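Local coordinates for oligopeptide-binding protein oppA (Lactococcus lactis, PDB 3DRF) that captures oligopeptides in a large cavity that closes like a Venus flytrap and passes them to an ABC transporter for uptake, at residues A[48-56]-A[125-135]. Sequence-based numbering, arbitrary orientation. Where two conformers were deposited one is given.
Sequences QWLSGLSND and TIANPAYGSDR
R135 lies against the loop 48-56 and grips the carbonyl of S54 side-on: NE and NH1 both donate to S54 O, at 3.1 and 3.0 Å, with that oxygen in the guanidinium plane. The chain runs extended from CG to NE, passing G52 O on the way. With an alanine here, S54 O would probably lose both its donors and the peptide backbone its bond from NH1. The chi1 of S133 (-179°) turns OG away from its own N and beside the carbonyl carbon, where it can donate to G52 O at 2.8 Å and accept from R135 N, an ST turn. N55 and D134 cross at about a right angle; N55 ND2 reaches the anti lone pair of D134 OD2 at 2.9 Å, while N55 OD1 takes the hydroxyl of Y491. In this closed Venus-flytrap receptor, the contact ties the loop ahead of helix 57-62 to the last turn of helix 116-127 and the chain that leaves it, with N55 and R135 both meeting the peptide. One water spans G52 O, N55 OD1 and D134 N; another joins G52 N to T125 OG1. Apolar packing is close at G52, whose CA sits 3.6 Å from I126 CG1, and L53 CD2 rests 4.0 Å from Y131 CB.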
ATOM      1  N   GLN A  48     -14.917   1.399   0.983  1.00  7.27           N
ATOM      2  CA  GLN A  48     -14.585   2.360   2.086  1.00  7.09           C
ATOM      3  C   GLN A  48     -14.062   3.623   1.431  1.00  6.76           C
ATOM      4  O   GLN A  48     -12.991   3.651   0.890  1.00  8.17           O
ATOM      5  CB  GLN A  48     -13.538   1.765   3.048  1.00  6.67           C
ATOM      6  CG  GLN A  48     -13.165   2.752   4.209  1.00  6.55           C
ATOM      7  CD  GLN A  48     -14.413   3.462   4.776  1.00  5.79           C
ATOM      8  OE1 GLN A  48     -14.585   4.613   4.616  1.00  6.32           O
ATOM      9  NE2 GLN A  48     -15.239   2.710   5.476  1.00  7.09           N
ATOM     10  N   TRP A  49     -14.881   4.666   1.469  1.00  6.02           N
ATOM     11  CA  TRP A  49     -14.574   5.882   0.705  1.00  5.87           C
ATOM     12  C   TRP A  49     -13.655   6.854   1.431  1.00  5.60           C
ATOM     13  O   TRP A  49     -13.163   7.779   0.859  1.00  5.94           O
ATOM     14  CB  TRP A  49     -15.919   6.570   0.285  1.00  5.98           C
ATOM     15  CG  TRP A  49     -16.695   5.686  -0.742  1.00  6.06           C
ATOM     16  CD1 TRP A  49     -17.585   4.720  -0.456  1.00  6.80           C
ATOM     17  CD2 TRP A  49     -16.537   5.703  -2.165  1.00  5.95           C
ATOM     18  NE1 TRP A  49     -18.023   4.146  -1.629  1.00  6.61           N
ATOM     19  CE2 TRP A  49     -17.403   4.740  -2.689  1.00  6.59           C
ATOM     20  CE3 TRP A  49     -15.754   6.475  -3.062  1.00  6.66           C
ATOM     21  CZ2 TRP A  49     -17.535   4.505  -4.079  1.00  6.81           C
ATOM     22  CZ3 TRP A  49     -15.859   6.211  -4.432  1.00  6.87           C
ATOM     23  CH2 TRP A  49     -16.752   5.223  -4.921  1.00  7.52           C
ATOM     24  N   LEU A  50     -13.424   6.573   2.709  1.00  5.74           N
ATOM     25  CA  LEU A  50     -12.471   7.384   3.521  1.00  5.64           C
ATOM     26  C   LEU A  50     -11.097   6.731   3.503  1.00  5.65           C
ATOM     27  O   LEU A  50     -10.925   5.634   3.897  1.00  5.84           O
ATOM     28  CB  LEU A  50     -12.946   7.501   4.992  1.00  5.98           C
ATOM     29  CG  LEU A  50     -14.330   8.144   5.243  1.00  6.85           C
ATOM     30  CD1 LEU A  50     -14.551   8.284   6.747  1.00  7.77           C
ATOM     31  CD2 LEU A  50     -14.462   9.550   4.537  1.00  9.42           C
ATOM     32  N   SER A  51     -10.154   7.502   2.933  0.50  5.52           N
ATOM     33  CA  SER A  51      -8.777   7.008   2.796  0.50  6.04           C
ATOM     34  C   SER A  51      -8.224   6.465   4.104  0.50  6.06           C
ATOM     35  O   SER A  51      -7.625   5.389   4.135  0.50  6.01           O
ATOM     36  CB  SER A  51      -7.870   8.120   2.263  0.50  6.13           C
ATOM     37  OG  SER A  51      -6.558   7.672   2.001  0.60  6.73           O
ATOM     38  N   GLY A  52      -8.441   7.177   5.199  1.00  6.00           N
ATOM     39  CA  GLY A  52      -7.838   6.820   6.469  1.00  6.40           C
ATOM     40  C   GLY A  52      -8.289   5.459   6.964  1.00  5.74           C
ATOM     41  O   GLY A  52      -7.590   4.807   7.740  1.00  6.76           O
ATOM     42  N   LEU A  53      -9.478   5.007   6.566  1.00  6.05           N
ATOM     43  CA  LEU A  53     -10.032   3.743   7.063  1.00  6.52           C
ATOM     44  C   LEU A  53      -9.901   2.570   6.056  1.00  6.85           C
ATOM     45  O   LEU A  53     -10.373   1.509   6.309  1.00  8.12           O
ATOM     46  CB  LEU A  53     -11.534   3.937   7.363  1.00  6.98           C
ATOM     47  CG  LEU A  53     -11.856   5.114   8.349  1.00  7.19           C
ATOM     48  CD1 LEU A  53     -13.366   5.111   8.732  1.00  8.89           C
ATOM     49  CD2 LEU A  53     -10.998   5.052   9.656  1.00  9.35           C
ATOM     50  N   SER A  54      -9.316   2.828   4.898  1.00  6.92           N
ATOM     51  CA  SER A  54      -9.210   1.836   3.815  1.00  6.80           C
ATOM     52  C   SER A  54      -7.753   1.424   3.668  1.00  7.01           C
ATOM     53  O   SER A  54      -6.938   2.244   3.501  1.00  8.28           O
ATOM     54  CB  SER A  54      -9.692   2.530   2.531  1.00  7.70           C
ATOM     55  OG  SER A  54      -9.497   1.679   1.390  1.00  8.57           O
ATOM     56  N   ASN A  55      -7.478   0.129   3.685  1.00  6.39           N
ATOM     57  CA  ASN A  55      -6.095  -0.379   3.640  1.00  6.68           C
ATOM     58  C   ASN A  55      -5.657  -0.994   2.314  1.00  7.41           C
ATOM     59  O   ASN A  55      -4.512  -1.161   2.133  1.00  8.60           O
ATOM     60  CB  ASN A  55      -5.884  -1.421   4.741  1.00  7.56           C
ATOM     61  CG  ASN A  55      -6.041  -0.852   6.147  1.00  7.58           C
ATOM     62  OD1 ASN A  55      -5.547   0.168   6.475  1.00  6.68           O
ATOM     63  ND2 ASN A  55      -6.690  -1.589   6.964  1.00  8.69           N
ATOM     64  N   ASP A  56      -6.608  -1.303   1.463  1.00  6.99           N
ATOM     65  CA  ASP A  56      -6.318  -2.143   0.278  1.00  7.37           C
ATOM     66  C   ASP A  56      -6.313  -1.378  -1.036  1.00  7.44           C
ATOM     67  O   ASP A  56      -7.019  -0.414  -1.250  1.00  8.09           O
ATOM     68  CB  ASP A  56      -7.345  -3.290   0.235  1.00  8.33           C
ATOM     69  CG  ASP A  56      -8.775  -2.767   0.033  1.00  9.17           C
ATOM     70  OD1 ASP A  56      -9.337  -2.315   1.035  1.00 10.45           O
ATOM     71  OD2 ASP A  56      -9.281  -2.781  -1.060  1.00  9.85           O
ATOM     72  N   THR A 125      -9.730  11.060  11.524  1.00  5.49           N
ATOM     73  CA  THR A 125     -10.111   9.670  11.176  1.00  5.69           C
ATOM     74  C   THR A 125      -8.967   8.674  11.364  1.00  5.87           C
ATOM     75  O   THR A 125      -9.223   7.555  11.613  1.00  6.00           O
ATOM     76  CB  THR A 125     -10.728   9.513   9.773  1.00  5.66           C
ATOM     77  OG1 THR A 125      -9.722   9.728   8.745  1.00  5.85           O
ATOM     78  CG2 THR A 125     -11.934  10.432   9.560  1.00  6.80           C
ATOM     79  N   ILE A 126      -7.727   9.139  11.182  1.00  5.72           N
ATOM     80  CA  ILE A 126      -6.554   8.284  11.451  1.00  5.49           C
ATOM     81  C   ILE A 126      -6.069   8.345  12.921  1.00  5.56           C
ATOM     82  O   ILE A 126      -5.744   7.347  13.494  1.00  6.84           O
ATOM     83  CB  ILE A 126      -5.385   8.684  10.487  1.00  5.67           C
ATOM     84  CG1 ILE A 126      -5.836   8.370   9.024  1.00  5.86           C
ATOM     85  CG2 ILE A 126      -4.134   7.912  10.884  1.00  6.84           C
ATOM     86  CD1 ILE A 126      -4.752   8.827   7.964  1.00  8.21           C
ATOM     87  N   ALA A 127      -6.017   9.557  13.468  1.00  5.13           N
ATOM     88  CA  ALA A 127      -5.389   9.788  14.802  1.00  5.42           C
ATOM     89  C   ALA A 127      -6.252   9.479  16.048  1.00  5.53           C
ATOM     90  O   ALA A 127      -5.713   9.133  17.063  1.00  5.93           O
ATOM     91  CB  ALA A 127      -4.834  11.241  14.876  1.00  6.33           C
ATOM     92  N   ASN A 128      -7.561   9.667  15.921  1.00  4.87           N
ATOM     93  CA  ASN A 128      -8.445   9.302  17.027  1.00  5.71           C
ATOM     94  C   ASN A 128      -8.685   7.798  16.927  1.00  5.84           C
ATOM     95  O   ASN A 128      -9.281   7.365  15.988  1.00  5.54           O
ATOM     96  CB  ASN A 128      -9.755  10.079  16.925  1.00  5.64           C
ATOM     97  CG  ASN A 128     -10.700   9.758  18.059  1.00  5.94           C
ATOM     98  OD1 ASN A 128     -10.627   8.763  18.726  1.00  6.19           O
ATOM     99  ND2 ASN A 128     -11.597  10.700  18.254  1.00  7.58           N
ATOM    100  N   PRO A 129      -8.231   7.023  17.929  1.00  5.96           N
ATOM    101  CA  PRO A 129      -8.321   5.538  17.769  1.00  6.38           C
ATOM    102  C   PRO A 129      -9.743   4.960  17.698  1.00  5.90           C
ATOM    103  O   PRO A 129      -9.947   3.871  17.282  1.00  6.13           O
ATOM    104  CB  PRO A 129      -7.626   4.992  19.055  1.00  6.66           C
ATOM    105  CG  PRO A 129      -6.726   6.097  19.490  1.00  8.41           C
ATOM    106  CD  PRO A 129      -7.530   7.355  19.209  1.00  6.62           C
ATOM    107  N   ALA A 130     -10.731   5.757  18.100  1.00  5.90           N
ATOM    108  CA  ALA A 130     -12.130   5.277  18.100  1.00  6.50           C
ATOM    109  C   ALA A 130     -12.668   4.911  16.698  1.00  6.14           C
ATOM    110  O   ALA A 130     -13.533   4.139  16.598  1.00  6.52           O
ATOM    111  CB  ALA A 130     -13.071   6.300  18.824  1.00  7.07           C
ATOM    112  N   TYR A 131     -12.108   5.505  15.632  1.00  5.51           N
ATOM    113  CA  TYR A 131     -12.514   5.184  14.245  1.00  6.01           C
ATOM    114  C   TYR A 131     -11.925   3.854  13.713  1.00  6.05           C
ATOM    115  O   TYR A 131     -12.353   3.373  12.739  1.00  6.80           O
ATOM    116  CB  TYR A 131     -12.157   6.334  13.247  1.00  6.06           C
ATOM    117  CG  TYR A 131     -12.785   7.699  13.580  1.00  5.74           C
ATOM    118  CD1 TYR A 131     -12.010   8.683  14.207  1.00  5.33           C
ATOM    119  CD2 TYR A 131     -14.116   7.966  13.313  1.00  5.54           C
ATOM    120  CE1 TYR A 131     -12.544   9.915  14.536  1.00  5.66           C
ATOM    121  CE2 TYR A 131     -14.687   9.231  13.611  1.00  5.76           C
ATOM    122  CZ  TYR A 131     -13.899  10.193  14.241  1.00  5.77           C
ATOM    123  OH  TYR A 131     -14.385  11.411  14.581  1.00  6.36           O
ATOM    124  N   GLY A 132     -10.913   3.301  14.395  1.00  6.03           N
ATOM    125  CA  GLY A 132     -10.365   1.986  14.026  1.00  6.25           C
ATOM    126  C   GLY A 132      -9.318   2.019  12.901  1.00  6.22           C
ATOM    127  O   GLY A 132      -9.037   1.013  12.358  1.00  7.42           O
ATOM    128  N   SER A 133      -8.747   3.171  12.599  1.00  5.76           N
ATOM    129  CA  SER A 133      -7.745   3.233  11.524  1.00  5.56           C
ATOM    130  C   SER A 133      -6.495   2.419  11.855  1.00  5.95           C
ATOM    131  O   SER A 133      -6.126   2.355  12.964  1.00  6.27           O
ATOM    132  CB  SER A 133      -7.300   4.690  11.282  1.00  5.25           C
ATOM    133  OG  SER A 133      -6.357   4.727  10.219  1.00  5.45           O
ATOM    134  N   ASP A 134      -5.895   1.828  10.818  1.00  5.44           N
ATOM    135  CA  ASP A 134      -4.622   1.101  10.953  1.00  5.24           C
ATOM    136  C   ASP A 134      -3.450   1.949  10.389  1.00  5.06           C
ATOM    137  O   ASP A 134      -2.374   1.429  10.269  1.00  6.02           O
ATOM    138  CB  ASP A 134      -4.753  -0.219  10.161  1.00  5.71           C
ATOM    139  CG  ASP A 134      -5.953  -1.046  10.626  1.00  6.54           C
ATOM    140  OD1 ASP A 134      -6.030  -1.306  11.779  1.00  8.50           O
ATOM    141  OD2 ASP A 134      -6.789  -1.334   9.807  1.00  9.40           O
ATOM    142  N   ARG A 135      -3.703   3.240  10.115  1.00  5.21           N
ATOM    143  CA  ARG A 135      -2.736   4.101   9.416  1.00  5.29           C
ATOM    144  C   ARG A 135      -1.942   5.106  10.301  1.00  5.56           C
ATOM    145  O   ARG A 135      -1.277   5.966   9.805  1.00  5.65           O
ATOM    146  CB  ARG A 135      -3.403   4.817   8.233  1.00  5.30           C
ATOM    147  CG  ARG A 135      -3.840   3.878   7.097  1.00  6.02           C
ATOM    148  CD  ARG A 135      -4.356   4.742   5.914  1.00  6.39           C
ATOM    149  NE  ARG A 135      -4.633   3.910   4.726  1.00  5.83           N
ATOM    150  CZ  ARG A 135      -3.719   3.527   3.869  1.00  6.13           C
ATOM    151  NH1 ARG A 135      -4.056   2.812   2.820  1.00  6.48           N
ATOM    152  NH2 ARG A 135      -2.470   3.859   4.044  1.00  6.54           N
TER
HETATM  153  O   HOH W   1      -6.997   1.973   8.122  1.00  6.72           O
HETATM  154  O   HOH W   2     -10.072   9.392   5.927  1.00  7.06           O
HETATM  155  O   HOH W   3      -9.462   0.828   9.251  1.00 15.17           O